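CaaX farnesyltransferase beta subunit Ram1 (Aspergillus fumigatus, PDB 4L9P) probably catalyses, with its alpha partner, zinc-dependent transfer of a farnesyl group from farnesyl diphosphate to a cysteine near the protein C-terminus, and binds the peptide. Local coordinates at residues S95-K100 / A351-F356; E290-C295 / F316-C321; F494-I497 / P501-S504. All blocks are in the same frame, centred on the assembly; numbering follows the deposited sequence.

Contact 1 (S95-K100 / A351-F356); sequences SETVNK and APEGGF
The carboxylate of Glu353 reaches across to helix 89-105, where its OE2 accepts a hydrogen bond from Gln94 NE2 while the methyl CG2 of Val98, one turn further along, lies over its flat face. CG2 sits 3.7 Å from Glu353 OE1 and nearly as close to the other two carboxylate atoms. A bend at chi2 (97°) turns the acid group to the helix instead of past it. Gln94 gives this buried acid a polar partner and the valine shields it with hydrocarbon. Val98 works with both its methyls: with chi1 at 166°, CG1 lies anti to the backbone N and meets Pro352 CG at 3.9 Å. The peptide bond before Pro352 is cis, and the compact ring suits the apolar side of helix 89-105 formed by Val98, Leu102 and Leu105. Ala351 meets Ile341 of the alpha subunit. Thr97 OG1 is bonded back to Leu93 O within the helix, so a polar residue is tolerated in a buried place. The positive phi of Gly354 (90°) lets the loop turn away toward Phe356, whose backbone pairs with that of the zinc ligand Asp365. Glu353 thus touches both helix 89-105 and Tyr409 of helix 403-413.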
loop_
_atom_site.group_PDB
_atom_site.type_symbol
_atom_site.label_atom_id
_atom_site.label_comp_id
_atom_site.label_asym_id
_atom_site.label_seq_id
_atom_site.Cartn_x
_atom_site.Cartn_y
_atom_site.Cartn_z
ATOM N N SER B 95 -21.389 7.060 5.907
ATOM C CA SER B 95 -22.801 6.705 5.964
ATOM C C SER B 95 -23.331 6.280 4.622
ATOM O O SER B 95 -24.067 5.288 4.522
ATOM C CB SER B 95 -23.579 7.907 6.480
ATOM O OG SER B 95 -23.398 7.957 7.874
ATOM N N GLU B 96 -22.949 6.979 3.563
ATOM C CA GLU B 96 -23.361 6.571 2.223
ATOM C C GLU B 96 -22.845 5.183 1.878
ATOM O O GLU B 96 -23.542 4.396 1.268
ATOM C CB GLU B 96 -22.859 7.560 1.191
ATOM C CG GLU B 96 -23.564 8.920 1.263
ATOM C CD GLU B 96 -22.987 9.938 0.285
ATOM O OE1 GLU B 96 -22.093 9.585 -0.510
ATOM O OE2 GLU B 96 -23.462 11.113 0.327
ATOM N N THR B 97 -21.617 4.886 2.280
ATOM C CA THR B 97 -21.039 3.603 1.954
ATOM C C THR B 97 -21.767 2.504 2.725
ATOM O O THR B 97 -22.094 1.441 2.165
ATOM C CB THR B 97 -19.518 3.616 2.328
ATOM O OG1 THR B 97 -18.865 4.632 1.559
ATOM C CG2 THR B 97 -18.840 2.258 1.982
ATOM N N VAL B 98 -21.990 2.702 4.002
ATOM C CA VAL B 98 -22.778 1.726 4.771
ATOM C C VAL B 98 -24.134 1.487 4.160
ATOM O O VAL B 98 -24.577 0.325 4.030
ATOM C CB VAL B 98 -22.890 2.155 6.267
ATOM C CG1 VAL B 98 -23.990 1.336 6.984
ATOM C CG2 VAL B 98 -21.538 2.004 6.990
ATOM N N ASN B 99 -24.797 2.538 3.741
ATOM C CA ASN B 99 -26.147 2.354 3.202
ATOM C C ASN B 99 -26.159 1.674 1.872
ATOM O O ASN B 99 -27.131 0.918 1.584
ATOM C CB ASN B 99 -26.844 3.697 3.114
ATOM C CG ASN B 99 -27.144 4.260 4.493
ATOM O OD1 ASN B 99 -27.119 3.509 5.477
ATOM N ND2 ASN B 99 -27.329 5.565 4.598
ATOM N N LYS B 100 -25.146 1.843 1.046
ATOM C CA LYS B 100 -25.023 1.044 -0.174
ATOM C C LYS B 100 -24.700 -0.432 0.097
ATOM O O LYS B 100 -25.171 -1.337 -0.627
ATOM C CB LYS B 100 -23.953 1.616 -1.095
ATOM C CG LYS B 100 -24.334 2.943 -1.756
ATOM C CD LYS B 100 -23.177 3.462 -2.610
ATOM C CE LYS B 100 -23.521 4.885 -3.093
ATOM N NZ LYS B 100 -22.503 5.568 -3.916
ATOM N N ALA B 351 -17.367 -2.763 10.592
ATOM C CA ALA B 351 -18.699 -3.438 10.518
ATOM C C ALA B 351 -19.694 -2.318 10.376
ATOM O O ALA B 351 -19.499 -1.271 10.972
ATOM C CB ALA B 351 -18.979 -4.252 11.788
ATOM N N PRO B 352 -20.763 -2.496 9.572
ATOM C CA PRO B 352 -21.183 -3.793 9.027
ATOM C C PRO B 352 -20.507 -4.185 7.714
ATOM O O PRO B 352 -20.689 -5.317 7.258
ATOM C CB PRO B 352 -22.730 -3.581 8.769
ATOM C CG PRO B 352 -22.770 -2.077 8.459
ATOM C CD PRO B 352 -21.798 -1.453 9.451
ATOM N N GLU B 353 -19.750 -3.285 7.044
ATOM C CA GLU B 353 -19.248 -3.646 5.716
ATOM C C GLU B 353 -18.436 -4.930 5.707
ATOM O O GLU B 353 -18.573 -5.721 4.763
ATOM C CB GLU B 353 -18.303 -2.518 5.179
ATOM C CG GLU B 353 -18.948 -1.141 5.081
ATOM C CD GLU B 353 -18.644 -0.276 6.297
ATOM O OE1 GLU B 353 -19.039 -0.629 7.429
ATOM O OE2 GLU B 353 -18.013 0.786 6.111
ATOM N N GLY B 354 -17.566 -5.127 6.704
ATOM C CA GLY B 354 -16.736 -6.318 6.830
ATOM C C GLY B 354 -15.390 -6.199 6.144
ATOM O O GLY B 354 -14.519 -7.002 6.475
ATOM N N GLY B 355 -15.238 -5.297 5.164
ATOM C CA GLY B 355 -13.948 -5.134 4.505
ATOM C C GLY B 355 -12.985 -4.212 5.229
ATOM O O GLY B 355 -13.213 -3.796 6.381
ATOM N N PHE B 356 -11.869 -3.975 4.541
ATOM C CA PHE B 356 -10.809 -3.151 5.136
ATOM C C PHE B 356 -10.730 -1.829 4.431
ATOM O O PHE B 356 -10.814 -1.708 3.199
ATOM C CB PHE B 356 -9.417 -3.807 4.947
ATOM C CG PHE B 356 -9.308 -5.207 5.509
ATOM C CD1 PHE B 356 -9.527 -5.467 6.858
ATOM C CD2 PHE B 356 -8.899 -6.223 4.684
ATOM C CE1 PHE B 356 -9.366 -6.765 7.370
ATOM C CE2 PHE B 356 -8.669 -7.515 5.204
ATOM C CZ PHE B 356 -8.917 -7.795 6.531
#

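Contact 2 (E290-C295 / F316-C321); sequences EYLSRC and FCALAC
Helix 288-293 and helix 312-323 run antiparallel where they meet, Leu292 and Ala318 bringing their CA atoms to 6.1 Å. Such neighbouring antiparallel helices build the alpha-alpha toroid of the prenyltransferase beta subunits, in which an inner ring of helices is wrapped by an outer one. Here helix 312-323 belongs to the inner wall, since Cys317 touches the bound farnesyl diphosphate analogue, while the other segment looks outward to the alpha subunit, whose Lys230 bonds Ser293 OG. Close approach of the backbones is possible because the inner helix offers a small residue, Ala318, at the point of nearest contact. Leu292 fills the dip between Ala318 and Cys321, one turn apart. Its chi1 of -62° places CG anti to the carbonyl carbon and sends the branched end across, where the two methyls divide the work: CD2 rests 4.1 Å from Ala318 CB, and CD1 touches both Ala318 O, at 3.8 Å, and Cys321 CB, at 3.9 Å. No hydrogen bond crosses, so the union depends on fit between apolar surfaces, for which a forked leucine facing alanine and cysteine is well shaped. Val251 of helix 251-263 also packs on Leu292, and Ile302 on Ala318, extending the apolar seam. Cys295 N bonds Leu292 O at 2.9 Å. Cys295 SG lies over one face of the Tyr291 ring, 4.1 Å above its plane and displaced toward the rim, while Arg294 NH2, which also bonds Asp238 O, lies in plane at the ring's edge. On the inner helix, Cys321 SG is anti to its backbone N (chi1 -167°) and comes within 4.0 Å of Leu292 CD1.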
loop_
_atom_site.group_PDB
_atom_site.type_symbol
_atom_site.label_atom_id
_atom_site.label_comp_id
_atom_site.label_asym_id
_atom_site.label_seq_id
_atom_site.Cartn_x
_atom_site.Cartn_y
_atom_site.Cartn_z
ATOM N N GLU B 290 16.287 -0.533 8.223
ATOM C CA GLU B 290 16.294 0.733 8.952
ATOM C C GLU B 290 15.408 1.786 8.237
ATOM O O GLU B 290 14.636 2.508 8.912
ATOM C CB GLU B 290 17.729 1.256 9.075
ATOM C CG GLU B 290 18.632 0.311 9.877
ATOM C CD GLU B 290 19.356 -0.716 9.053
ATOM O OE1 GLU B 290 19.004 -0.967 7.902
ATOM O OE2 GLU B 290 20.335 -1.301 9.578
ATOM N N TYR B 291 15.477 1.854 6.907
ATOM C CA TYR B 291 14.634 2.750 6.144
ATOM C C TYR B 291 13.163 2.376 6.395
ATOM O O TYR B 291 12.309 3.246 6.640
ATOM C CB TYR B 291 14.990 2.620 4.673
ATOM C CG TYR B 291 13.949 3.179 3.734
ATOM C CD1 TYR B 291 13.844 4.538 3.509
ATOM C CD2 TYR B 291 13.047 2.337 3.110
ATOM C CE1 TYR B 291 12.895 5.070 2.625
ATOM C CE2 TYR B 291 12.108 2.802 2.258
ATOM C CZ TYR B 291 11.971 4.150 2.027
ATOM O OH TYR B 291 11.055 4.564 1.095
ATOM N N LEU B 292 12.847 1.084 6.342
ATOM C CA LEU B 292 11.434 0.722 6.539
ATOM C C LEU B 292 10.973 1.062 7.972
ATOM O O LEU B 292 9.842 1.524 8.176
ATOM C CB LEU B 292 11.241 -0.768 6.271
ATOM C CG LEU B 292 11.584 -1.184 4.830
ATOM C CD1 LEU B 292 11.588 -2.731 4.626
ATOM C CD2 LEU B 292 10.574 -0.524 3.834
ATOM N N SER B 293 11.842 0.867 8.993
ATOM C CA SER B 293 11.471 1.253 10.352
ATOM C C SER B 293 11.121 2.764 10.417
ATOM O O SER B 293 10.227 3.178 11.181
ATOM C CB SER B 293 12.677 1.000 11.248
ATOM O OG SER B 293 12.454 1.570 12.548
ATOM N N ARG B 294 11.866 3.598 9.651
ATOM C CA ARG B 294 11.616 5.029 9.631
ATOM C C ARG B 294 10.311 5.394 8.903
ATOM O O ARG B 294 9.921 6.591 8.911
ATOM C CB ARG B 294 12.784 5.727 8.954
ATOM C CG ARG B 294 14.104 5.633 9.786
ATOM C CD ARG B 294 15.170 6.644 9.368
ATOM N NE ARG B 294 15.383 6.578 7.948
ATOM C CZ ARG B 294 16.305 5.832 7.319
ATOM N NH1 ARG B 294 17.081 4.991 7.964
ATOM N NH2 ARG B 294 16.402 5.914 5.992
ATOM N N CYS B 295 9.624 4.393 8.296
ATOM C CA CYS B 295 8.291 4.640 7.668
ATOM C C CYS B 295 7.160 4.254 8.604
ATOM O O CYS B 295 6.010 4.475 8.262
ATOM C CB CYS B 295 8.169 3.841 6.360
ATOM S SG CYS B 295 9.300 4.507 5.077
ATOM N N PHE B 316 1.659 -3.250 3.659
ATOM C CA PHE B 316 1.942 -4.507 2.989
ATOM C C PHE B 316 3.352 -4.485 2.378
ATOM O O PHE B 316 4.167 -5.439 2.536
ATOM C CB PHE B 316 0.933 -4.852 1.885
ATOM C CG PHE B 316 1.330 -6.102 1.126
ATOM C CD1 PHE B 316 1.129 -7.364 1.711
ATOM C CD2 PHE B 316 2.017 -5.998 -0.089
ATOM C CE1 PHE B 316 1.582 -8.517 1.089
ATOM C CE2 PHE B 316 2.453 -7.174 -0.759
ATOM C CZ PHE B 316 2.255 -8.441 -0.150
ATOM N N CYS B 317 3.633 -3.444 1.593
ATOM C CA CYS B 317 4.961 -3.415 0.943
ATOM C C CYS B 317 6.107 -3.528 1.956
ATOM O O CYS B 317 7.087 -4.244 1.727
ATOM C CB CYS B 317 5.115 -2.068 0.196
ATOM S SG CYS B 317 4.080 -1.942 -1.300
ATOM N N ALA B 318 6.016 -2.775 3.050
ATOM C CA ALA B 318 7.081 -2.778 4.053
ATOM C C ALA B 318 7.196 -4.120 4.780
ATOM O O ALA B 318 8.307 -4.604 4.974
ATOM C CB ALA B 318 6.881 -1.639 5.083
ATOM N N LEU B 319 6.059 -4.683 5.205
ATOM C CA LEU B 319 6.124 -5.938 5.974
ATOM C C LEU B 319 6.559 -7.079 5.059
ATOM O O LEU B 319 7.368 -7.924 5.476
ATOM C CB LEU B 319 4.755 -6.264 6.559
ATOM C CG LEU B 319 4.342 -5.303 7.700
ATOM C CD1 LEU B 319 2.851 -5.472 8.028
ATOM C CD2 LEU B 319 5.260 -5.527 8.944
ATOM N N ALA B 320 6.060 -7.116 3.814
ATOM C CA ALA B 320 6.475 -8.168 2.900
ATOM C C ALA B 320 7.972 -8.002 2.603
ATOM O O ALA B 320 8.716 -8.984 2.555
ATOM C CB ALA B 320 5.650 -8.103 1.571
ATOM N N CYS B 321 8.438 -6.756 2.396
ATOM C CA CYS B 321 9.870 -6.553 2.157
ATOM C C CYS B 321 10.686 -7.009 3.377
ATOM O O CYS B 321 11.737 -7.649 3.193
ATOM C CB CYS B 321 10.114 -5.049 1.858
ATOM S SG CYS B 321 11.760 -4.782 1.184
#

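Contact 3 (F494-I497 / P501-S504); sequences FHPI and PHKS
The imidazole of His502 has His495 over one face: His495 CB stands 4.1 Å from the ring centroid and 3° off the ring normal, a CH-pi contact. A flat ring suits this place, taking that CB on a face and also meeting the ring of His469. Obliquely to the same ring come the carbonyl of Phe494, whose O is 3.4 Å from His502 CE1, and Pro496 CD. The two imidazoles meet obliquely, their planes at 44°. At the edge of His495, ND1 accepts the backbone N-H of Ile497 at 3.1 Å, nearly in the ring plane and with an N-H...N angle of 147°. NE2 bonds the backbone O of Ala464, consistent with a neutral ring protonated at NE2. Held at both nitrogens, His495 can hardly rotate. Pro501 lies over the CD1-CE1 side of one face of the Phe494 ring, its N over the face and its CD 3.5 Å from Phe494 CE1. Ala160 and Leu164 of helix 151-164 also pack on this phenylalanine. Pro501 suits the N-cap of helix 502-513, where no helical hydrogen bond is asked of its nitrogen. The result is a short turn that seats the start of the C-terminal helix on the alpha-alpha toroid.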
loop_
_atom_site.group_PDB
_atom_site.type_symbol
_atom_site.label_atom_id
_atom_site.label_comp_id
_atom_site.label_asym_id
_atom_site.label_seq_id
_atom_site.Cartn_x
_atom_site.Cartn_y
_atom_site.Cartn_z
ATOM N N PHE B 494 -2.145 -18.331 -2.698
ATOM C CA PHE B 494 -1.081 -17.451 -3.169
ATOM C C PHE B 494 -0.052 -17.230 -2.073
ATOM O O PHE B 494 -0.365 -17.198 -0.877
ATOM C CB PHE B 494 -1.645 -16.102 -3.587
ATOM C CG PHE B 494 -1.919 -15.931 -5.058
ATOM C CD1 PHE B 494 -2.248 -17.022 -5.888
ATOM C CD2 PHE B 494 -1.847 -14.646 -5.580
ATOM C CE1 PHE B 494 -2.502 -16.810 -7.262
ATOM C CE2 PHE B 494 -2.090 -14.408 -6.919
ATOM C CZ PHE B 494 -2.432 -15.504 -7.802
ATOM N N HIS B 495 1.179 -17.072 -2.495
ATOM C CA HIS B 495 2.249 -16.791 -1.544
ATOM C C HIS B 495 2.046 -15.379 -0.972
ATOM O O HIS B 495 1.860 -14.424 -1.721
ATOM C CB HIS B 495 3.555 -16.816 -2.351
ATOM C CG HIS B 495 4.790 -16.857 -1.521
ATOM N ND1 HIS B 495 5.208 -15.793 -0.744
ATOM C CD2 HIS B 495 5.671 -17.862 -1.306
ATOM C CE1 HIS B 495 6.322 -16.127 -0.108
ATOM N NE2 HIS B 495 6.606 -17.401 -0.407
ATOM N N PRO B 496 2.053 -15.227 0.345
ATOM C CA PRO B 496 1.732 -13.878 0.890
ATOM C C PRO B 496 2.759 -12.784 0.582
ATOM O O PRO B 496 2.391 -11.616 0.644
ATOM C CB PRO B 496 1.620 -14.058 2.379
ATOM C CG PRO B 496 2.039 -15.508 2.614
ATOM C CD PRO B 496 2.187 -16.292 1.340
ATOM N N ILE B 497 4.010 -13.135 0.286
ATOM C CA ILE B 497 4.984 -12.094 -0.085
ATOM C C ILE B 497 4.992 -11.868 -1.608
ATOM O O ILE B 497 5.012 -10.724 -2.046
ATOM C CB ILE B 497 6.416 -12.535 0.293
ATOM C CG1 ILE B 497 6.511 -12.700 1.794
ATOM C CG2 ILE B 497 7.446 -11.533 -0.201
ATOM C CD1 ILE B 497 7.884 -13.255 2.256
ATOM N N PRO B 501 1.108 -18.014 -7.153
ATOM C CA PRO B 501 1.096 -19.331 -6.502
ATOM C C PRO B 501 2.491 -19.716 -5.984
ATOM O O PRO B 501 3.531 -19.393 -6.606
ATOM C CB PRO B 501 0.676 -20.265 -7.636
ATOM C CG PRO B 501 -0.136 -19.370 -8.571
ATOM C CD PRO B 501 0.552 -18.020 -8.516
ATOM N N HIS B 502 2.537 -20.417 -4.849
ATOM C CA HIS B 502 3.828 -20.848 -4.316
ATOM C C HIS B 502 4.701 -21.591 -5.306
ATOM O O HIS B 502 5.915 -21.333 -5.368
ATOM C CB HIS B 502 3.638 -21.758 -3.090
ATOM C CG HIS B 502 2.955 -21.098 -1.947
ATOM N ND1 HIS B 502 1.649 -20.630 -2.017
ATOM C CD2 HIS B 502 3.397 -20.837 -0.686
ATOM C CE1 HIS B 502 1.336 -20.086 -0.852
ATOM N NE2 HIS B 502 2.368 -20.220 -0.023
ATOM N N LYS B 503 4.110 -22.520 -6.064
ATOM C CA LYS B 503 4.901 -23.272 -7.019
ATOM C C LYS B 503 5.497 -22.356 -8.101
ATOM O O LYS B 503 6.620 -22.579 -8.593
ATOM C CB LYS B 503 3.995 -24.328 -7.671
ATOM C CG LYS B 503 4.791 -25.196 -8.709
ATOM C CD LYS B 503 3.863 -26.208 -9.460
ATOM C CE LYS B 503 4.668 -27.093 -10.485
ATOM N NZ LYS B 503 3.658 -28.117 -10.977
ATOM N N SER B 504 4.749 -21.331 -8.510
ATOM C CA SER B 504 5.291 -20.447 -9.527
ATOM C C SER B 504 6.511 -19.692 -8.959
ATOM O O SER B 504 7.535 -19.489 -9.668
ATOM C CB SER B 504 4.227 -19.399 -9.914
ATOM O OG SER B 504 3.029 -20.033 -10.355
#

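How the contacts relate
Contact 1 lies farthest out, its centre about 22 Å from that of the chain, and spans the sequence widely, joining N-terminal helix 89-105 to a loop 251 residues later; contact 2 falls between its two segments. Contact 3 follows at the C-terminal end. The centres of contacts 1 and 2 are about 29 Å apart, those of contacts 1 and 3 about 30 Å, and contact 1 touches neither. Contacts 2 and 3 do meet, about 20 Å between centres: Phe316 CE1 lies 3.2 Å from Pro496 O. The loop 494-497 thus packs on Phe316 and Ala320 of helix 312-323, while helix 89-105 meets the toroid domain elsewhere, at 351-356.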